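Local coordinates for protein tungsten formylmethanofuran dehydrogenase subunit E (PDB 3D00) that is of uncertain function but binds zinc through a C-terminal treble-clef finger and belongs to the FmdE family, implicated in microbial methanogenesis, at residues A21-P26 with R57-D62; F35-A40 with Q65-C70; G83-S88 with N115-L120. All coordinates share one frame; numbering follows the deposited sequence. Where two conformers were deposited one is given.

Contact 1: residues A21-P26 with R57-D62; sequences AFHGYP and RTCLPD
H23, at the last turn of helix 12-23, gives its ring N-H to D62 near the start of helix 60-67. H23 ND1 lies 2.7 Å from D62 OD2 in a nearly straight hydrogen bond (167°), with the oxygen at the imidazole edge, close to the ring plane. The carboxylate is met on its anti side, somewhat out of its own plane, and is turned steeply against the ring (78°). F22 comes in beside it: F22 CE2 is 3.6 Å from D62 OD1, ring and carboxylate meeting obliquely. Both aromatic side chains leave the helix with CG anti to the backbone N (chi1 -177° for H23), which carries them across to the same acid. This is a histidine-carboxylate pair between two helix ends in the alpha+beta core of FmdE-like proteins, with C59 as N-cap residue of helix 60-67 and G24 leaving helix 12-23 with positive phi. The pair is built into the dimer as well: T71 of the second subunit hydrogen-bonds D62 OD2, and the backbone N of G73 of that subunit reaches D62 OD1. Both oxygens of D62 are thus held by partners, which fixes the rotation of the acid. Away from the acid the fit slackens. C59 SG stands 4.0 Å from H23 NE2, oblique to the ring, in a sulfur-aromatic approach much looser than the bond at ND1, and beyond H23 the chain turns at G24 to the exposed Y25.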
ATOM      1  N   ALA A  21       1.369  -8.085 -13.843  1.00 44.67           N
ATOM      2  CA  ALA A  21       0.590  -6.918 -14.247  1.00 44.51           C
ATOM      3  C   ALA A  21       0.583  -5.815 -13.197  1.00 44.81           C
ATOM      4  O   ALA A  21       0.712  -4.641 -13.528  1.00 45.80           O
ATOM      5  CB  ALA A  21      -0.849  -7.335 -14.540  1.00 44.62           C
ATOM      6  N   PHE A  22       0.375  -6.198 -11.944  1.00 44.63           N
ATOM      7  CA  PHE A  22       0.202  -5.240 -10.848  1.00 44.78           C
ATOM      8  C   PHE A  22       1.530  -4.768 -10.252  1.00 43.68           C
ATOM      9  O   PHE A  22       1.776  -3.552 -10.108  1.00 45.37           O
ATOM     10  CB  PHE A  22      -0.679  -5.857  -9.765  1.00 44.72           C
ATOM     11  CG  PHE A  22      -0.948  -4.936  -8.619  1.00 44.99           C
ATOM     12  CD1 PHE A  22      -1.538  -3.697  -8.826  1.00 45.38           C
ATOM     13  CD2 PHE A  22      -0.596  -5.301  -7.315  1.00 44.97           C
ATOM     14  CE1 PHE A  22      -1.764  -2.828  -7.744  1.00 44.73           C
ATOM     15  CE2 PHE A  22      -0.835  -4.463  -6.257  1.00 44.98           C
ATOM     16  CZ  PHE A  22      -1.432  -3.228  -6.478  1.00 44.99           C
ATOM     17  N   HIS A  23       2.389  -5.729  -9.943  1.00 42.60           N
ATOM     18  CA  HIS A  23       3.646  -5.503  -9.234  1.00 41.83           C
ATOM     19  C   HIS A  23       4.775  -5.150 -10.213  1.00 42.58           C
ATOM     20  O   HIS A  23       5.753  -4.524  -9.828  1.00 43.44           O
ATOM     21  CB  HIS A  23       3.953  -6.799  -8.433  1.00 42.61           C
ATOM     22  CG  HIS A  23       5.181  -6.739  -7.569  1.00 41.71           C
ATOM     23  ND1 HIS A  23       5.171  -6.187  -6.315  1.00 39.81           N
ATOM     24  CD2 HIS A  23       6.453  -7.166  -7.783  1.00 40.16           C
ATOM     25  CE1 HIS A  23       6.380  -6.263  -5.791  1.00 39.28           C
ATOM     26  NE2 HIS A  23       7.174  -6.859  -6.654  1.00 38.62           N
ATOM     27  N   GLY A  24       4.662  -5.567 -11.476  1.00 42.94           N
ATOM     28  CA  GLY A  24       5.712  -5.298 -12.470  1.00 43.77           C
ATOM     29  C   GLY A  24       6.689  -6.423 -12.843  1.00 44.62           C
ATOM     30  O   GLY A  24       7.349  -6.343 -13.881  1.00 44.27           O
ATOM     31  N   TYR A  25       6.776  -7.456 -12.003  1.00 46.23           N
ATOM     32  CA  TYR A  25       7.712  -8.589 -12.148  1.00 46.15           C
ATOM     33  C   TYR A  25       7.100  -9.729 -11.334  1.00 46.20           C
ATOM     34  O   TYR A  25       6.449  -9.484 -10.303  1.00 45.34           O
ATOM     35  CB  TYR A  25       9.115  -8.196 -11.619  1.00 47.75           C
ATOM     36  CG  TYR A  25      10.213  -9.274 -11.676  1.00 48.24           C
ATOM     37  CD1 TYR A  25      10.777  -9.676 -12.909  1.00 49.21           C
ATOM     38  CD2 TYR A  25      10.731  -9.864 -10.501  1.00 48.54           C
ATOM     39  CE1 TYR A  25      11.796 -10.691 -12.978  1.00 48.65           C
ATOM     40  CE2 TYR A  25      11.755 -10.876 -10.563  1.00 48.50           C
ATOM     41  CZ  TYR A  25      12.270 -11.278 -11.800  1.00 48.59           C
ATOM     42  OH  TYR A  25      13.274 -12.247 -11.880  1.00 48.59           O
ATOM     43  N   PRO A  26       7.263 -10.991 -11.780  1.00 45.66           N
ATOM     44  CA  PRO A  26       6.715 -12.065 -10.934  1.00 45.42           C
ATOM     45  C   PRO A  26       7.696 -12.385  -9.800  1.00 45.35           C
ATOM     46  O   PRO A  26       8.361 -13.434  -9.824  1.00 44.97           O
ATOM     47  CB  PRO A  26       6.567 -13.221 -11.901  1.00 45.48           C
ATOM     48  CG  PRO A  26       7.713 -13.013 -12.892  1.00 45.48           C
ATOM     49  CD  PRO A  26       7.901 -11.519 -13.004  1.00 45.55           C
ATOM     50  N   ARG A  57       7.331  -4.450   4.247  1.00 42.50           N
ATOM     51  CA  ARG A  57       6.847  -3.669   3.125  1.00 43.05           C
ATOM     52  C   ARG A  57       7.182  -4.271   1.751  1.00 46.13           C
ATOM     53  O   ARG A  57       6.563  -3.929   0.763  1.00 45.16           O
ATOM     54  CB  ARG A  57       7.269  -2.208   3.255  1.00 45.26           C
ATOM     55  CG  ARG A  57       8.721  -1.885   3.154  1.00 48.08           C
ATOM     56  CD  ARG A  57       8.892  -0.370   3.369  1.00 50.13           C
ATOM     57  N   THR A  58       8.097  -5.228   1.707  1.00 46.00           N
ATOM     58  CA  THR A  58       8.572  -5.782   0.453  1.00 46.22           C
ATOM     59  C   THR A  58       7.662  -6.894  -0.049  1.00 45.07           C
ATOM     60  O   THR A  58       7.539  -7.913   0.587  1.00 45.29           O
ATOM     61  CB  THR A  58       9.998  -6.317   0.642  1.00 47.78           C
ATOM     62  OG1 THR A  58      10.761  -5.347   1.389  1.00 48.98           O
ATOM     63  CG2 THR A  58      10.658  -6.601  -0.678  1.00 46.61           C
ATOM     64  N   CYS A  59       7.036  -6.693  -1.208  1.00 43.74           N
ATOM     65  CA  CYS A  59       6.331  -7.736  -1.958  1.00 43.46           C
ATOM     66  C   CYS A  59       5.031  -8.211  -1.351  1.00 43.10           C
ATOM     67  O   CYS A  59       3.994  -8.259  -2.012  1.00 43.89           O
ATOM     68  CB  CYS A  59       7.234  -8.971  -2.197  1.00 44.32           C
ATOM     69  SG  CYS A  59       8.528  -8.689  -3.380  1.00 45.95           S
ATOM     70  N   LEU A  60       5.107  -8.618  -0.105  1.00 42.15           N
ATOM     71  CA  LEU A  60       3.989  -9.231   0.556  1.00 42.79           C
ATOM     72  C   LEU A  60       2.749  -8.355   0.541  1.00 41.81           C
ATOM     73  O   LEU A  60       1.653  -8.880   0.362  1.00 41.01           O
ATOM     74  CB  LEU A  60       4.371  -9.620   1.974  1.00 44.63           C
ATOM     75  CG  LEU A  60       3.800 -10.875   2.636  1.00 45.29           C
ATOM     76  CD1 LEU A  60       3.468 -11.974   1.694  1.00 46.20           C
ATOM     77  CD2 LEU A  60       4.776 -11.373   3.694  1.00 45.56           C
ATOM     78  N   PRO A  61       2.884  -7.005   0.731  1.00 40.85           N
ATOM     79  CA  PRO A  61       1.636  -6.244   0.575  1.00 39.92           C
ATOM     80  C   PRO A  61       0.858  -6.433  -0.733  1.00 40.14           C
ATOM     81  O   PRO A  61      -0.362  -6.394  -0.701  1.00 39.27           O
ATOM     82  CB  PRO A  61       2.111  -4.807   0.698  1.00 39.94           C
ATOM     83  CG  PRO A  61       3.291  -4.872   1.597  1.00 38.66           C
ATOM     84  CD  PRO A  61       3.998  -6.112   1.160  1.00 39.61           C
ATOM     85  N   ASP A  62       1.549  -6.594  -1.862  1.00 39.99           N
ATOM     86  CA  ASP A  62       0.872  -6.758  -3.153  1.00 39.77           C
ATOM     87  C   ASP A  62       0.149  -8.067  -3.300  1.00 39.43           C
ATOM     88  O   ASP A  62      -0.831  -8.129  -4.016  1.00 39.04           O
ATOM     89  CB  ASP A  62       1.835  -6.534  -4.304  1.00 40.90           C
ATOM     90  CG  ASP A  62       2.228  -5.065  -4.444  1.00 41.59           C
ATOM     91  OD1 ASP A  62       1.664  -4.191  -3.744  1.00 41.32           O
ATOM     92  OD2 ASP A  62       3.093  -4.774  -5.287  1.00 44.42           O
TER

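Contact 2: residues F35-A40 with Q65-C70; sequences FMVDLA and QLLTPC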
ATOM      1  N   PHE A  35       0.827 -18.013  -1.747  1.00 35.56           N
ATOM      2  CA  PHE A  35       0.628 -19.238  -1.004  1.00 35.59           C
ATOM      3  C   PHE A  35       0.308 -18.901   0.402  1.00 32.98           C
ATOM      4  O   PHE A  35      -0.457 -19.579   1.028  1.00 33.05           O
ATOM      5  CB  PHE A  35       1.844 -20.138  -1.095  1.00 35.68           C
ATOM      6  CG  PHE A  35       1.987 -20.787  -2.423  1.00 35.90           C
ATOM      7  CD1 PHE A  35       1.058 -21.724  -2.847  1.00 36.99           C
ATOM      8  CD2 PHE A  35       3.076 -20.511  -3.234  1.00 36.72           C
ATOM      9  CE1 PHE A  35       1.188 -22.334  -4.060  1.00 36.54           C
ATOM     10  CE2 PHE A  35       3.218 -21.123  -4.443  1.00 36.28           C
ATOM     11  CZ  PHE A  35       2.279 -22.015  -4.868  1.00 36.56           C
HETATM   12  N   MSE A  36       0.928 -17.865   0.924  1.00 32.95           N
HETATM   13  CA  MSE A  36       0.681 -17.477   2.298  1.00 33.08           C
HETATM   14  C   MSE A  36      -0.719 -16.943   2.549  1.00 33.74           C
HETATM   15  O   MSE A  36      -1.389 -17.336   3.499  1.00 35.82           O
HETATM   16  CB  MSE A  36       1.721 -16.454   2.759  1.00 32.87           C
HETATM   17  CG  MSE A  36       3.101 -17.035   2.849  1.00 35.16           C
HETATM   18 SE   MSE A  36       4.462 -15.622   2.942  0.75 34.03          SE
HETATM   19  CE  MSE A  36       4.325 -15.125   4.704  1.00 38.41           C
ATOM     20  N   VAL A  37      -1.173 -16.071   1.684  1.00 34.75           N
ATOM     21  CA  VAL A  37      -2.501 -15.495   1.796  1.00 36.89           C
ATOM     22  C   VAL A  37      -3.563 -16.562   1.563  1.00 35.62           C
ATOM     23  O   VAL A  37      -4.569 -16.593   2.276  1.00 34.41           O
ATOM     24  CB  VAL A  37      -2.694 -14.315   0.806  1.00 37.46           C
ATOM     25  CG1 VAL A  37      -4.186 -13.872   0.712  1.00 38.21           C
ATOM     26  CG2 VAL A  37      -1.790 -13.178   1.194  1.00 37.03           C
ATOM     27  N   ASP A  38      -3.323 -17.452   0.597  1.00 35.53           N
ATOM     28  CA  ASP A  38      -4.191 -18.599   0.396  1.00 35.46           C
ATOM     29  C   ASP A  38      -4.329 -19.497   1.638  1.00 35.28           C
ATOM     30  O   ASP A  38      -5.433 -19.861   2.008  1.00 35.64           O
ATOM     31  CB  ASP A  38      -3.695 -19.421  -0.806  1.00 36.06           C
ATOM     32  CG  ASP A  38      -4.496 -20.671  -1.034  1.00 36.28           C
ATOM     33  OD1 ASP A  38      -5.544 -20.620  -1.719  1.00 37.99           O
ATOM     34  OD2 ASP A  38      -4.050 -21.713  -0.555  1.00 37.11           O
ATOM     35  N   LEU A  39      -3.215 -19.867   2.278  1.00 36.54           N
ATOM     36  CA  LEU A  39      -3.273 -20.692   3.506  1.00 35.09           C
ATOM     37  C   LEU A  39      -3.995 -19.931   4.651  1.00 36.47           C
ATOM     38  O   LEU A  39      -4.792 -20.508   5.399  1.00 34.58           O
ATOM     39  CB  LEU A  39      -1.851 -21.092   3.924  1.00 35.66           C
ATOM     40  CG  LEU A  39      -1.643 -21.929   5.206  1.00 35.40           C
ATOM     41  CD1 LEU A  39      -2.402 -23.198   5.036  1.00 34.47           C
ATOM     42  CD2 LEU A  39      -0.146 -22.216   5.538  1.00 34.82           C
ATOM     43  N   ALA A  40      -3.687 -18.637   4.775  1.00 35.51           N
ATOM     44  CA  ALA A  40      -4.276 -17.765   5.791  1.00 36.16           C
ATOM     45  C   ALA A  40      -5.809 -17.728   5.618  1.00 36.84           C
ATOM     46  O   ALA A  40      -6.550 -18.039   6.557  1.00 38.85           O
ATOM     47  CB  ALA A  40      -3.676 -16.370   5.693  1.00 34.42           C
ATOM     48  N   GLN A  65      -3.056  -7.203  -1.415  1.00 37.38           N
ATOM     49  CA  GLN A  65      -3.869  -6.311  -2.243  1.00 38.06           C
ATOM     50  C   GLN A  65      -4.465  -6.963  -3.447  1.00 40.10           C
ATOM     51  O   GLN A  65      -5.644  -6.696  -3.782  1.00 39.76           O
ATOM     52  CB  GLN A  65      -3.072  -5.107  -2.639  1.00 39.50           C
ATOM     53  CG  GLN A  65      -2.739  -4.295  -1.452  1.00 39.13           C
ATOM     54  CD  GLN A  65      -2.153  -2.983  -1.807  1.00 40.75           C
ATOM     55  OE1 GLN A  65      -2.722  -1.947  -1.485  1.00 40.94           O
ATOM     56  NE2 GLN A  65      -0.992  -3.002  -2.458  1.00 38.48           N
ATOM     57  N   LEU A  66      -3.708  -7.852  -4.083  1.00 40.49           N
ATOM     58  CA  LEU A  66      -4.204  -8.563  -5.267  1.00 40.78           C
ATOM     59  C   LEU A  66      -5.244  -9.632  -4.987  1.00 40.06           C
ATOM     60  O   LEU A  66      -6.020  -9.975  -5.867  1.00 40.27           O
ATOM     61  CB  LEU A  66      -3.058  -9.275  -5.996  1.00 43.85           C
ATOM     62  CG  LEU A  66      -2.292  -8.580  -7.127  1.00 46.10           C
ATOM     63  CD1 LEU A  66      -0.931  -9.302  -7.377  1.00 47.33           C
ATOM     64  CD2 LEU A  66      -3.151  -8.558  -8.370  1.00 46.92           C
ATOM     65  N   LEU A  67      -5.215 -10.223  -3.802  1.00 37.41           N
ATOM     66  CA  LEU A  67      -6.008 -11.417  -3.507  1.00 36.47           C
ATOM     67  C   LEU A  67      -7.182 -11.239  -2.537  1.00 37.43           C
ATOM     68  O   LEU A  67      -8.059 -12.114  -2.447  1.00 39.98           O
ATOM     69  CB  LEU A  67      -5.073 -12.490  -2.916  1.00 35.99           C
ATOM     70  CG  LEU A  67      -4.034 -13.131  -3.829  1.00 35.21           C
ATOM     71  CD1 LEU A  67      -3.049 -14.041  -3.085  1.00 33.41           C
ATOM     72  CD2 LEU A  67      -4.774 -13.894  -4.938  1.00 33.39           C
ATOM     73  N   THR A  68      -7.152 -10.148  -1.761  1.00 38.99           N
ATOM     74  CA  THR A  68      -8.092  -9.923  -0.677  1.00 37.83           C
ATOM     75  C   THR A  68      -8.717  -8.551  -0.903  1.00 37.13           C
ATOM     76  O   THR A  68      -8.246  -7.812  -1.747  1.00 35.53           O
ATOM     77  CB  THR A  68      -7.385  -9.890   0.699  1.00 37.41           C
ATOM     78  OG1 THR A  68      -6.617  -8.707   0.785  1.00 37.74           O
ATOM     79  CG2 THR A  68      -6.418 -11.097   0.937  1.00 34.26           C
ATOM     80  N   PRO A  69      -9.821  -8.244  -0.205  1.00 37.37           N
ATOM     81  CA  PRO A  69     -10.383  -6.886  -0.278  1.00 37.77           C
ATOM     82  C   PRO A  69      -9.609  -5.833   0.456  1.00 37.79           C
ATOM     83  O   PRO A  69      -9.952  -4.641   0.322  1.00 38.84           O
ATOM     84  CB  PRO A  69     -11.813  -7.041   0.318  1.00 37.16           C
ATOM     85  CG  PRO A  69     -12.019  -8.435   0.607  1.00 36.93           C
ATOM     86  CD  PRO A  69     -10.693  -9.155   0.576  1.00 36.64           C
ATOM     87  N   CYS A  70      -8.580  -6.246   1.221  1.00 36.10           N
ATOM     88  CA  CYS A  70      -7.796  -5.348   2.025  1.00 36.04           C
ATOM     89  C   CYS A  70      -6.774  -4.657   1.150  1.00 35.45           C
ATOM     90  O   CYS A  70      -5.913  -5.307   0.536  1.00 34.91           O
ATOM     91  CB  CYS A  70      -7.089  -6.107   3.161  1.00 36.22           C
ATOM     92  SG  CYS A  70      -8.175  -7.218   4.101  1.00 38.73           S
TER
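V37 on helix 28-42 faces the end of helix 60-67, where L67 and T68 meet it in turn. L67, in the last turn of its helix, sends the CD1 branch against the valine, 3.9 Å from V37 CB and about as far from V37 CG1, the two side chains lying aslant; L67 also packs on Y15 of helix 12-23. The chain leaves helical angles at T68, whose methyl makes the closer touch: T68 CG2 is 3.6 Å from V37 CG1. With chi1 at 70°, OG1 sits between the backbone N and the carbonyl carbon, and this sends the methyl to the valine while the hydroxyl stays with its own chain. There T68 OG1 accepts from the backbone N of C70 at 3.2 Å, an ST turn, and also bonds the carbonyl O of V64 in the preceding helical turn. A glycine here would probably open a gap beside V37 CG1 and leave the amide of C70 without its hydroxyl partner. P69 and C70 then carry the chain past Y50 of strand 50-54. Between the segments only carbon atoms meet; the one polar side-chain atom among the touching residues is spent on shaping the turn.

Contact 3: residues G83-S88 with N115-L120; sequences GLFAVS and NWFLKL
F85 receives the edge of W116 on its ring face, a T-shaped aromatic pair that joins the segment leading along strand 86-91 of the five-stranded mixed sheet to the end of helix 111-117. The six-membered ring of W116 and the F85 ring have centroids 5.7 Å apart and planes at 84°. The nearest atoms are W116 CH2 and F85 CZ, 4.1 Å apart, so the indole comes down near the rim of the phenyl face and not over its middle. F117, the next residue, meets the other end of the same side chain, its ring edge against the beta carbon of F85. Both helix residues reach across with CG anti to the backbone N (chi1 168° for W116, -173° for F117). I32 and M36 of helix 28-42 and L60 of helix 60-67 also pack on F85, while W116 leans on P28 and I32. L102 of strand 96-102 touches both phenylalanines, and A172 of the second subunit packs on F117. In the backbone, F85 is the centre of an inverse gamma turn, and a Schellman motif at K119 closes the helix. F85 CB lies in the plane of the F117 ring, at its edge, 3.9 Å from F117 CE1.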
ATOM      1  N   GLY A  83      10.482  -5.984   8.719  1.00 42.52           N
ATOM      2  CA  GLY A  83      11.412  -6.853   7.995  1.00 41.86           C
ATOM      3  C   GLY A  83      11.164  -8.343   8.124  1.00 41.21           C
ATOM      4  O   GLY A  83      12.023  -9.141   7.778  1.00 42.60           O
ATOM      5  N   LEU A  84       9.973  -8.705   8.600  1.00 39.62           N
ATOM      6  CA  LEU A  84       9.586 -10.082   8.824  1.00 36.82           C
ATOM      7  C   LEU A  84       8.632 -10.495   7.701  1.00 36.21           C
ATOM      8  O   LEU A  84       7.666  -9.827   7.418  1.00 33.52           O
ATOM      9  CB  LEU A  84       8.917 -10.255  10.183  1.00 36.38           C
ATOM     10  CG  LEU A  84       9.816  -9.969  11.377  1.00 37.12           C
ATOM     11  CD1 LEU A  84       9.009 -10.000  12.660  1.00 36.54           C
ATOM     12  CD2 LEU A  84      10.999 -10.956  11.453  1.00 37.79           C
ATOM     13  N   PHE A  85       8.961 -11.592   7.042  1.00 38.89           N
ATOM     14  CA  PHE A  85       8.172 -12.111   5.914  1.00 39.86           C
ATOM     15  C   PHE A  85       7.002 -12.905   6.496  1.00 39.42           C
ATOM     16  O   PHE A  85       7.025 -14.120   6.562  1.00 39.51           O
ATOM     17  CB  PHE A  85       9.037 -12.959   4.965  1.00 41.29           C
ATOM     18  CG  PHE A  85       8.522 -12.985   3.556  1.00 41.86           C
ATOM     19  CD1 PHE A  85       8.641 -11.869   2.750  1.00 42.78           C
ATOM     20  CD2 PHE A  85       7.919 -14.107   3.040  1.00 43.31           C
ATOM     21  CE1 PHE A  85       8.143 -11.865   1.455  1.00 43.82           C
ATOM     22  CE2 PHE A  85       7.415 -14.115   1.727  1.00 43.09           C
ATOM     23  CZ  PHE A  85       7.533 -12.998   0.950  1.00 43.22           C
ATOM     24  N   ALA A  86       5.990 -12.168   6.916  1.00 37.94           N
ATOM     25  CA  ALA A  86       4.825 -12.728   7.579  1.00 38.45           C
ATOM     26  C   ALA A  86       3.595 -11.858   7.280  1.00 38.63           C
ATOM     27  O   ALA A  86       3.686 -10.646   7.071  1.00 36.15           O
ATOM     28  CB  ALA A  86       5.076 -12.790   9.062  1.00 34.59           C
ATOM     29  N   VAL A  87       2.441 -12.506   7.204  1.00 39.87           N
ATOM     30  CA  VAL A  87       1.173 -11.801   7.055  1.00 37.91           C
ATOM     31  C   VAL A  87       0.216 -12.423   8.056  1.00 36.44           C
ATOM     32  O   VAL A  87       0.293 -13.614   8.300  1.00 37.14           O
ATOM     33  CB  VAL A  87       0.591 -11.977   5.592  1.00 37.74           C
ATOM     34  CG1 VAL A  87       0.571 -13.491   5.185  1.00 36.86           C
ATOM     35  CG2 VAL A  87      -0.836 -11.358   5.471  1.00 37.14           C
ATOM     36  N   SER A  88      -0.641 -11.600   8.655  1.00 35.20           N
ATOM     37  CA  SER A  88      -1.774 -12.096   9.401  0.50 35.35           C
ATOM     38  C   SER A  88      -3.049 -11.549   8.795  1.00 35.21           C
ATOM     39  O   SER A  88      -3.089 -10.396   8.288  1.00 36.61           O
ATOM     40  CB  SER A  88      -1.691 -11.728  10.878  0.50 35.32           C
ATOM     41  OG  SER A  88      -1.837 -10.346  11.064  0.50 34.80           O
ATOM     42  N   ASN A 115      18.372 -19.744  -0.473  1.00 46.25           N
ATOM     43  CA  ASN A 115      19.399 -18.776  -0.851  1.00 46.72           C
ATOM     44  C   ASN A 115      18.775 -17.410  -1.060  1.00 45.98           C
ATOM     45  O   ASN A 115      19.343 -16.400  -0.675  1.00 45.35           O
ATOM     46  CB  ASN A 115      20.169 -19.215  -2.115  1.00 48.45           C
ATOM     47  CG  ASN A 115      21.114 -20.423  -1.874  1.00 49.64           C
ATOM     48  OD1 ASN A 115      21.475 -20.746  -0.731  1.00 50.88           O
ATOM     49  ND2 ASN A 115      21.491 -21.101  -2.961  1.00 49.10           N
ATOM     50  N   TRP A 116      17.591 -17.403  -1.672  1.00 46.03           N
ATOM     51  CA  TRP A 116      16.770 -16.193  -1.838  1.00 45.66           C
ATOM     52  C   TRP A 116      16.330 -15.622  -0.481  1.00 44.98           C
ATOM     53  O   TRP A 116      16.508 -14.440  -0.206  1.00 43.37           O
ATOM     54  CB  TRP A 116      15.517 -16.493  -2.702  1.00 46.26           C
ATOM     55  CG  TRP A 116      14.507 -15.361  -2.655  1.00 46.05           C
ATOM     56  CD1 TRP A 116      14.546 -14.198  -3.367  1.00 46.52           C
ATOM     57  CD2 TRP A 116      13.364 -15.269  -1.807  1.00 46.66           C
ATOM     58  NE1 TRP A 116      13.499 -13.392  -3.027  1.00 46.15           N
ATOM     59  CE2 TRP A 116      12.751 -14.016  -2.068  1.00 46.65           C
ATOM     60  CE3 TRP A 116      12.789 -16.122  -0.848  1.00 46.72           C
ATOM     61  CZ2 TRP A 116      11.597 -13.608  -1.432  1.00 46.05           C
ATOM     62  CZ3 TRP A 116      11.643 -15.716  -0.203  1.00 46.67           C
ATOM     63  CH2 TRP A 116      11.055 -14.450  -0.491  1.00 46.74           C
ATOM     64  N   PHE A 117      15.745 -16.476   0.355  1.00 45.98           N
ATOM     65  CA  PHE A 117      15.196 -16.023   1.625  1.00 47.25           C
ATOM     66  C   PHE A 117      16.307 -15.436   2.476  1.00 47.50           C
ATOM     67  O   PHE A 117      16.140 -14.379   3.033  1.00 46.68           O
ATOM     68  CB  PHE A 117      14.449 -17.162   2.352  1.00 48.51           C
ATOM     69  CG  PHE A 117      13.718 -16.723   3.600  1.00 48.82           C
ATOM     70  CD1 PHE A 117      12.785 -15.696   3.557  1.00 49.94           C
ATOM     71  CD2 PHE A 117      13.948 -17.341   4.812  1.00 49.36           C
ATOM     72  CE1 PHE A 117      12.109 -15.296   4.706  1.00 49.58           C
ATOM     73  CE2 PHE A 117      13.273 -16.940   5.953  1.00 49.49           C
ATOM     74  CZ  PHE A 117      12.359 -15.905   5.894  1.00 49.16           C
ATOM     75  N   LEU A 118      17.462 -16.085   2.506  1.00 49.02           N
ATOM     76  CA  LEU A 118      18.577 -15.662   3.366  0.50 49.42           C
ATOM     77  C   LEU A 118      19.553 -14.747   2.647  1.00 50.72           C
ATOM     78  O   LEU A 118      20.579 -14.358   3.210  1.00 51.96           O
ATOM     79  CB  LEU A 118      19.317 -16.887   3.908  0.50 48.44           C
ATOM     80  CG  LEU A 118      18.424 -17.975   4.501  0.50 47.75           C
ATOM     81  CD1 LEU A 118      19.280 -19.156   4.944  0.50 47.35           C
ATOM     82  CD2 LEU A 118      17.559 -17.441   5.638  0.50 46.91           C
ATOM     83  N   LYS A 119      19.232 -14.392   1.400  1.00 51.85           N
ATOM     84  CA  LYS A 119      20.108 -13.545   0.574  1.00 52.68           C
ATOM     85  C   LYS A 119      21.581 -14.061   0.485  1.00 54.01           C
ATOM     86  O   LYS A 119      22.518 -13.276   0.412  1.00 54.39           O
ATOM     87  CB  LYS A 119      20.035 -12.087   1.060  1.00 52.20           C
ATOM     88  CG  LYS A 119      18.618 -11.532   1.098  1.00 52.40           C
ATOM     89  CD  LYS A 119      18.517 -10.102   1.618  1.00 52.49           C
ATOM     90  N   LEU A 120      21.770 -15.381   0.462  1.00 55.63           N
ATOM     91  CA  LEU A 120      23.106 -15.972   0.364  1.00 56.97           C
ATOM     92  C   LEU A 120      23.651 -15.813  -1.059  1.00 58.80           C
ATOM     93  O   LEU A 120      22.928 -16.109  -2.017  1.00 59.59           O
ATOM     94  CB  LEU A 120      23.080 -17.472   0.703  1.00 56.64           C
ATOM     95  CG  LEU A 120      22.407 -17.926   1.997  1.00 56.26           C
ATOM     96  CD1 LEU A 120      22.535 -19.436   2.205  1.00 56.38           C
ATOM     97  CD2 LEU A 120      22.965 -17.159   3.175  1.00 55.91           C
TER

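Contacts 1 and 2 share helix 60-67, using its start and its end, and their centres are about 12 Å apart. They interlace along the chain: helices 12-23 and 28-42 follow one another, then each meets helix 60-67. Contact 3 opens after both have closed, its centre about 14 Å from that of contact 1 and about 17 Å from that of contact 2, and ties the sheet to helix 111-117. L60 and M36 pack on each other, and both reach the backbone around F85 and A86, so the helical layer meets the sheet there. All three lie in the FmdE core, away from the zinc site, and each touches the second subunit, so the same core elements also contribute to the contact between subunits.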